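Long-range contacts in agarase (Pseudoalteromonas fuliginea, PDB 6XJ9), which probably hydrolyses the beta-1,4 linkages of agarose as a family GH50 glycoside hydrolase, with a carbohydrate-binding-module-like domain next to its catalytic part: residues Gly99-Leu107 / Thr195-Ile203; Ala311-Tyr319 / Ser720-Asp728. All blocks are in the same frame, centred on the assembly; numbering follows the deposited sequence.

Contact 1: Gly99-Leu107 / Thr195-Ile203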
# COMPACT_ATOMS: atom_id res chain seq x y z
N GLY A 99 1.77 0.44 18.95
CA GLY A 99 3.05 -0.05 18.44
C GLY A 99 3.29 0.41 17.01
O GLY A 99 2.55 1.26 16.50
N THR A 100 4.34 -0.12 16.38
CA THR A 100 4.73 0.32 15.04
C THR A 100 4.35 -0.74 14.01
O THR A 100 4.39 -0.48 12.81
CB THR A 100 6.21 0.74 14.99
OG1 THR A 100 7.04 -0.34 15.42
CG2 THR A 100 6.50 1.99 15.80
N HIS A 101 4.00 -1.94 14.48
CA HIS A 101 3.57 -3.03 13.62
C HIS A 101 2.17 -3.46 14.02
O HIS A 101 1.81 -3.36 15.18
CB HIS A 101 4.53 -4.22 13.73
CG HIS A 101 5.93 -3.90 13.32
ND1 HIS A 101 6.91 -3.59 14.24
CD2 HIS A 101 6.50 -3.82 12.10
CE1 HIS A 101 8.03 -3.32 13.60
NE2 HIS A 101 7.80 -3.47 12.29
N SER A 102 1.40 -3.94 13.03
CA SER A 102 0.13 -4.61 13.28
C SER A 102 0.39 -5.88 14.09
O SER A 102 1.50 -6.43 14.04
CB SER A 102 -0.57 -4.91 11.99
OG SER A 102 -0.04 -6.07 11.35
N VAL A 103 -0.61 -6.31 14.87
CA VAL A 103 -0.43 -7.48 15.71
C VAL A 103 -1.58 -8.46 15.45
O VAL A 103 -2.74 -8.10 15.60
CB VAL A 103 -0.30 -7.15 17.22
CG1 VAL A 103 -1.53 -6.46 17.79
CG2 VAL A 103 0.02 -8.41 18.03
N GLN A 104 -1.20 -9.68 15.05
CA GLN A 104 -2.10 -10.81 15.05
C GLN A 104 -2.12 -11.39 16.45
O GLN A 104 -1.13 -12.00 16.88
CB GLN A 104 -1.66 -11.88 14.04
CG GLN A 104 -2.56 -13.10 14.04
CD GLN A 104 -2.22 -14.10 12.96
OE1 GLN A 104 -1.23 -13.97 12.25
NE2 GLN A 104 -3.05 -15.11 12.83
N ILE A 105 -3.24 -11.20 17.15
CA ILE A 105 -3.42 -11.81 18.47
C ILE A 105 -4.11 -13.16 18.31
O ILE A 105 -4.90 -13.37 17.39
CB ILE A 105 -4.19 -10.88 19.43
CG1 ILE A 105 -5.54 -10.44 18.85
CG2 ILE A 105 -3.34 -9.68 19.82
CD1 ILE A 105 -6.40 -9.63 19.79
N TYR A 106 -3.76 -14.08 19.20
CA TYR A 106 -4.46 -15.34 19.33
C TYR A 106 -5.28 -15.26 20.61
O TYR A 106 -4.77 -14.83 21.64
CB TYR A 106 -3.45 -16.49 19.35
CG TYR A 106 -2.77 -16.72 18.02
CD1 TYR A 106 -1.70 -15.94 17.62
CD2 TYR A 106 -3.21 -17.72 17.17
CE1 TYR A 106 -1.09 -16.14 16.39
CE2 TYR A 106 -2.60 -17.95 15.94
CZ TYR A 106 -1.54 -17.14 15.55
OH TYR A 106 -0.93 -17.34 14.33
N LEU A 107 -6.56 -15.63 20.49
CA LEU A 107 -7.47 -15.63 21.62
C LEU A 107 -7.80 -17.08 21.96
O LEU A 107 -8.49 -17.75 21.20
CB LEU A 107 -8.72 -14.80 21.27
CG LEU A 107 -9.93 -14.98 22.19
CD1 LEU A 107 -9.61 -14.54 23.60
CD2 LEU A 107 -11.12 -14.20 21.65
N THR A 195 6.68 -13.95 16.05
CA THR A 195 6.83 -12.75 15.25
C THR A 195 8.32 -12.53 14.98
O THR A 195 9.16 -13.29 15.46
CB THR A 195 6.22 -11.51 15.94
OG1 THR A 195 6.92 -11.28 17.16
CG2 THR A 195 4.75 -11.66 16.24
N LEU A 196 8.63 -11.49 14.20
CA LEU A 196 10.01 -11.02 14.12
C LEU A 196 10.20 -9.80 15.01
O LEU A 196 11.34 -9.45 15.34
CB LEU A 196 10.38 -10.74 12.66
CG LEU A 196 10.23 -11.94 11.73
CD1 LEU A 196 10.53 -11.55 10.28
CD2 LEU A 196 11.11 -13.10 12.19
N HIS A 197 9.09 -9.15 15.38
CA HIS A 197 9.10 -7.87 16.07
C HIS A 197 8.37 -7.95 17.41
O HIS A 197 7.46 -8.77 17.58
CB HIS A 197 8.41 -6.79 15.21
CG HIS A 197 8.98 -6.62 13.84
ND1 HIS A 197 10.32 -6.42 13.62
CD2 HIS A 197 8.39 -6.61 12.63
CE1 HIS A 197 10.54 -6.30 12.33
NE2 HIS A 197 9.37 -6.42 11.69
N ASP A 198 8.77 -7.08 18.35
CA ASP A 198 7.96 -6.75 19.52
C ASP A 198 6.63 -6.16 19.05
O ASP A 198 6.59 -5.37 18.10
CB ASP A 198 8.66 -5.75 20.46
CG ASP A 198 9.80 -6.32 21.29
OD1 ASP A 198 9.83 -7.55 21.54
OD2 ASP A 198 10.66 -5.53 21.71
N LYS A 199 5.54 -6.57 19.70
CA LYS A 199 4.20 -6.08 19.41
C LYS A 199 3.63 -5.45 20.67
O LYS A 199 4.12 -5.72 21.77
CB LYS A 199 3.30 -7.21 18.91
CG LYS A 199 3.91 -8.09 17.82
CD LYS A 199 4.37 -7.31 16.61
CE LYS A 199 3.40 -7.36 15.46
NZ LYS A 199 3.44 -8.65 14.72
N GLU A 200 2.62 -4.58 20.49
CA GLU A 200 1.98 -3.89 21.60
C GLU A 200 0.47 -3.95 21.45
O GLU A 200 -0.06 -4.10 20.34
CB GLU A 200 2.36 -2.41 21.59
CG GLU A 200 3.76 -2.13 22.09
CD GLU A 200 4.00 -0.63 22.27
OE1 GLU A 200 5.07 -0.15 21.85
OE2 GLU A 200 3.12 0.04 22.83
N LEU A 201 -0.23 -3.78 22.57
CA LEU A 201 -1.68 -3.82 22.55
C LEU A 201 -2.21 -3.00 23.72
O LEU A 201 -1.65 -3.05 24.82
CB LEU A 201 -2.12 -5.28 22.63
CG LEU A 201 -3.62 -5.55 22.44
CD1 LEU A 201 -4.03 -5.39 20.99
CD2 LEU A 201 -3.95 -6.94 22.94
N ALA A 202 -3.27 -2.24 23.45
CA ALA A 202 -3.97 -1.49 24.48
C ALA A 202 -5.38 -2.07 24.65
O ALA A 202 -6.13 -2.18 23.69
CB ALA A 202 -4.01 -0.02 24.11
N ILE A 203 -5.71 -2.44 25.89
CA ILE A 203 -6.99 -3.06 26.20
C ILE A 203 -7.81 -2.10 27.06
O ILE A 203 -7.46 -1.84 28.21
CB ILE A 203 -6.75 -4.41 26.89
CG1 ILE A 203 -5.83 -5.31 26.05
CG2 ILE A 203 -8.07 -5.09 27.23
CD1 ILE A 203 -5.27 -6.50 26.79
O HOH W 1 2.18 -3.72 17.96
O HOH W 2 1.62 -10.66 15.40

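Contact 2: Ala311-Tyr319 / Ser720-Asp728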
# COMPACT_ATOMS: atom_id res chain seq x y z
N ALA A 311 -6.41 -27.05 -10.10
CA ALA A 311 -7.03 -28.15 -9.36
C ALA A 311 -7.69 -27.69 -8.05
O ALA A 311 -8.65 -28.31 -7.61
CB ALA A 311 -6.03 -29.25 -9.10
N ASN A 312 -7.21 -26.60 -7.45
CA ASN A 312 -7.67 -26.22 -6.12
C ASN A 312 -8.47 -24.92 -6.17
O ASN A 312 -8.71 -24.31 -5.13
CB ASN A 312 -6.51 -26.11 -5.13
CG ASN A 312 -5.69 -27.38 -5.06
OD1 ASN A 312 -4.61 -27.45 -5.66
ND2 ASN A 312 -6.19 -28.39 -4.37
N SER A 313 -8.92 -24.52 -7.37
CA SER A 313 -9.74 -23.34 -7.54
C SER A 313 -11.24 -23.66 -7.64
O SER A 313 -12.02 -22.81 -8.05
CB SER A 313 -9.28 -22.56 -8.76
OG SER A 313 -8.02 -21.93 -8.50
N THR A 314 -11.65 -24.88 -7.24
CA THR A 314 -13.04 -25.30 -7.41
C THR A 314 -13.79 -25.27 -6.08
O THR A 314 -13.21 -25.49 -5.02
CB THR A 314 -13.17 -26.70 -8.05
OG1 THR A 314 -13.00 -27.70 -7.05
CG2 THR A 314 -12.22 -26.93 -9.20
N THR A 315 -15.10 -25.01 -6.15
CA THR A 315 -15.94 -24.95 -4.96
C THR A 315 -17.20 -25.79 -5.18
O THR A 315 -17.70 -25.90 -6.30
CB THR A 315 -16.22 -23.49 -4.57
OG1 THR A 315 -16.74 -23.46 -3.24
CG2 THR A 315 -17.15 -22.78 -5.53
N LEU A 316 -17.71 -26.38 -4.09
CA LEU A 316 -18.93 -27.16 -4.15
C LEU A 316 -20.14 -26.24 -4.39
O LEU A 316 -20.31 -25.25 -3.68
CB LEU A 316 -19.06 -27.97 -2.86
CG LEU A 316 -18.03 -29.09 -2.72
CD1 LEU A 316 -17.90 -29.54 -1.27
CD2 LEU A 316 -18.37 -30.25 -3.63
N THR A 317 -20.96 -26.60 -5.38
CA THR A 317 -22.08 -25.80 -5.84
C THR A 317 -23.35 -26.17 -5.07
O THR A 317 -24.32 -25.41 -5.08
CB THR A 317 -22.39 -26.06 -7.32
OG1 THR A 317 -22.70 -27.45 -7.45
CG2 THR A 317 -21.23 -25.71 -8.23
N GLY A 318 -23.35 -27.35 -4.45
CA GLY A 318 -24.53 -27.84 -3.76
C GLY A 318 -25.33 -28.84 -4.60
O GLY A 318 -26.31 -29.42 -4.13
N TYR A 319 -24.92 -29.02 -5.86
CA TYR A 319 -25.56 -29.98 -6.73
C TYR A 319 -24.84 -31.32 -6.61
O TYR A 319 -23.68 -31.37 -6.22
CB TYR A 319 -25.63 -29.44 -8.16
CG TYR A 319 -26.55 -28.26 -8.34
CD1 TYR A 319 -26.13 -26.97 -8.05
CD2 TYR A 319 -27.85 -28.42 -8.80
CE1 TYR A 319 -26.97 -25.88 -8.21
CE2 TYR A 319 -28.70 -27.34 -8.98
CZ TYR A 319 -28.26 -26.07 -8.68
OH TYR A 319 -29.10 -25.00 -8.84
N SER A 720 -8.04 -18.76 -2.61
CA SER A 720 -8.97 -19.87 -2.49
C SER A 720 -10.36 -19.35 -2.84
O SER A 720 -10.61 -18.16 -2.68
CB SER A 720 -8.94 -20.43 -1.10
OG SER A 720 -7.81 -21.28 -0.93
N PRO A 721 -11.30 -20.19 -3.36
CA PRO A 721 -12.68 -19.76 -3.56
C PRO A 721 -13.22 -19.13 -2.29
O PRO A 721 -12.90 -19.56 -1.18
CB PRO A 721 -13.42 -21.06 -3.89
CG PRO A 721 -12.35 -21.90 -4.57
CD PRO A 721 -11.07 -21.58 -3.81
N ILE A 722 -14.05 -18.10 -2.46
CA ILE A 722 -14.62 -17.40 -1.32
C ILE A 722 -15.52 -18.35 -0.53
O ILE A 722 -15.68 -18.16 0.67
CB ILE A 722 -15.34 -16.10 -1.77
CG1 ILE A 722 -15.85 -15.28 -0.58
CG2 ILE A 722 -16.43 -16.40 -2.78
CD1 ILE A 722 -16.40 -13.91 -0.97
N THR A 723 -16.08 -19.37 -1.20
CA THR A 723 -17.00 -20.31 -0.58
C THR A 723 -16.31 -21.64 -0.25
O THR A 723 -16.97 -22.65 -0.01
CB THR A 723 -18.22 -20.52 -1.47
OG1 THR A 723 -17.65 -20.80 -2.75
CG2 THR A 723 -19.11 -19.30 -1.53
N GLY A 724 -14.98 -21.62 -0.24
CA GLY A 724 -14.21 -22.77 0.19
C GLY A 724 -13.72 -23.59 -1.00
O GLY A 724 -14.47 -23.86 -1.93
N ARG A 725 -12.44 -23.96 -0.97
CA ARG A 725 -11.98 -25.00 -1.88
C ARG A 725 -12.76 -26.28 -1.58
O ARG A 725 -13.06 -26.55 -0.42
CB ARG A 725 -10.46 -25.16 -1.82
CG ARG A 725 -9.96 -25.89 -0.59
CD ARG A 725 -8.46 -26.00 -0.60
NE ARG A 725 -7.98 -26.84 0.49
CZ ARG A 725 -6.69 -27.03 0.75
NH1 ARG A 725 -5.77 -26.44 0.01
NH2 ARG A 725 -6.33 -27.81 1.76
N ALA A 726 -13.10 -27.04 -2.64
CA ALA A 726 -13.95 -28.22 -2.61
C ALA A 726 -13.51 -29.25 -1.56
O ALA A 726 -14.35 -29.84 -0.88
CB ALA A 726 -14.00 -28.84 -3.99
N TYR A 727 -12.20 -29.45 -1.43
CA TYR A 727 -11.67 -30.53 -0.60
C TYR A 727 -12.07 -30.37 0.87
O TYR A 727 -12.51 -31.34 1.48
CB TYR A 727 -10.14 -30.63 -0.73
CG TYR A 727 -9.50 -31.66 0.16
CD1 TYR A 727 -9.66 -33.02 -0.08
CD2 TYR A 727 -8.73 -31.29 1.25
CE1 TYR A 727 -9.07 -33.98 0.74
CE2 TYR A 727 -8.13 -32.23 2.07
CZ TYR A 727 -8.31 -33.58 1.82
OH TYR A 727 -7.74 -34.52 2.63
N ASP A 728 -11.90 -29.16 1.44
CA ASP A 728 -12.06 -29.00 2.87
C ASP A 728 -12.60 -27.63 3.26
O ASP A 728 -12.53 -27.27 4.43
CB ASP A 728 -10.72 -29.20 3.60
CG ASP A 728 -9.62 -28.29 3.08
OD1 ASP A 728 -9.93 -27.31 2.37
OD2 ASP A 728 -8.45 -28.55 3.38
O HOH W 3 -7.59 -22.97 -3.01
O HOH W 4 -16.40 -25.87 -1.47

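Contact 1: Gly99-Leu107 / Thr195-Ile203
H101 and H197 form the tight end of this contact. Their imidazoles make an offset stack, with centroids 3.8 Å apart and planes only 10° from parallel. H197 CD2 lies over the centre of the H101 ring, whereas H101 NE2 sits toward the rim of the H197 ring, 3.2 Å from H197 CD2. In both, CG, anti to the carbonyl carbon, sends the ring out beside its backbone N to where the two overlap; H197 NE2 has D698 as its polar partner. Strands 103-107 and 199-203 cross at 69° without a direct hydrogen bond, and each pairs with other strands, consistent with the crossing layers of a beta-sandwich in this CBM-like domain. Between them V103 CG2 presses on K199 CB at 3.6 Å. Farther along, packing slackens: V103 CG1 stays 4.2 Å from L201 CD1, and I105 CG2 approaches L201 CD2. Water fills in for direct polar contact: E200 N donates to water 1 at 2.7 Å, which lies 2.8 Å from H101 O. The bent K199 chain (CE doubtful) brings NZ to a salt bridge with E647 and to water 2 (2.8 Å), which also takes Q104 N. At the more open end G99 N rests 3.9 Å from CB of partly exposed E200.

Contact 2: Ala311-Tyr319 / Ser720-Asp728
The type I beta turn P721-G724, in the loop that follows strand 709-714, packs against the segment carrying strand 315-320. T315 OG1 is the polar centre: it donates to G724 O at 2.7 Å, in the carbonyl plane, and accepts from T723 OG1 at 2.9 Å. With OG1 anti to the backbone N (chi1 -165°), the hydroxyl is swung onto the turn, where the T315 and T723 side chains cross at about a right angle. A valine here would probably leave G724 O without its hydroxyl donor and T723 OG1 without its acceptor, setting the T723 hydroxyl free to turn. Water 4 also donates to G724 O and accepts from L316 N. Beyond the turn, A726 N donates to T314 O at 2.8 Å, a bent bond (138° at hydrogen) tilted from the carbonyl plane, while R725 CA lies 3.4 Å from the same T314 O. Apolar contact flanks these bonds: P721 CB meets T315 CB at 3.8 Å, and L316 CG approaches A726 CB at 4.2 Å. R725 grips the D728 carboxylate side-on through NE and NH2. R360 bonds to both L316 O and T723 O, and strand 392-395 pairs with T315 while T394 touches A726.

Contact 1 closes before contact 2 opens, so the two lie in series along the chain; their centres are 33 Å apart and their nearest atoms about 16 Å. They share no strand or sheet. Contact 1 joins segments 88 residues apart within the CBM-like domain, whereas contact 2 spans 401 residues, tying a small antiparallel sheet to the loop after strand 709-714, which runs parallel to 299-305 and 664-666 in a sheet consistent with the family's (beta/alpha)8 barrel. Outside partners hint at how the parts meet: S102 and H197 bond to D691 and D698 of helix 689-704, and K199 pairs with E647, consistent with contact 1 lying where the CBM-like domain meets the later part of the chain.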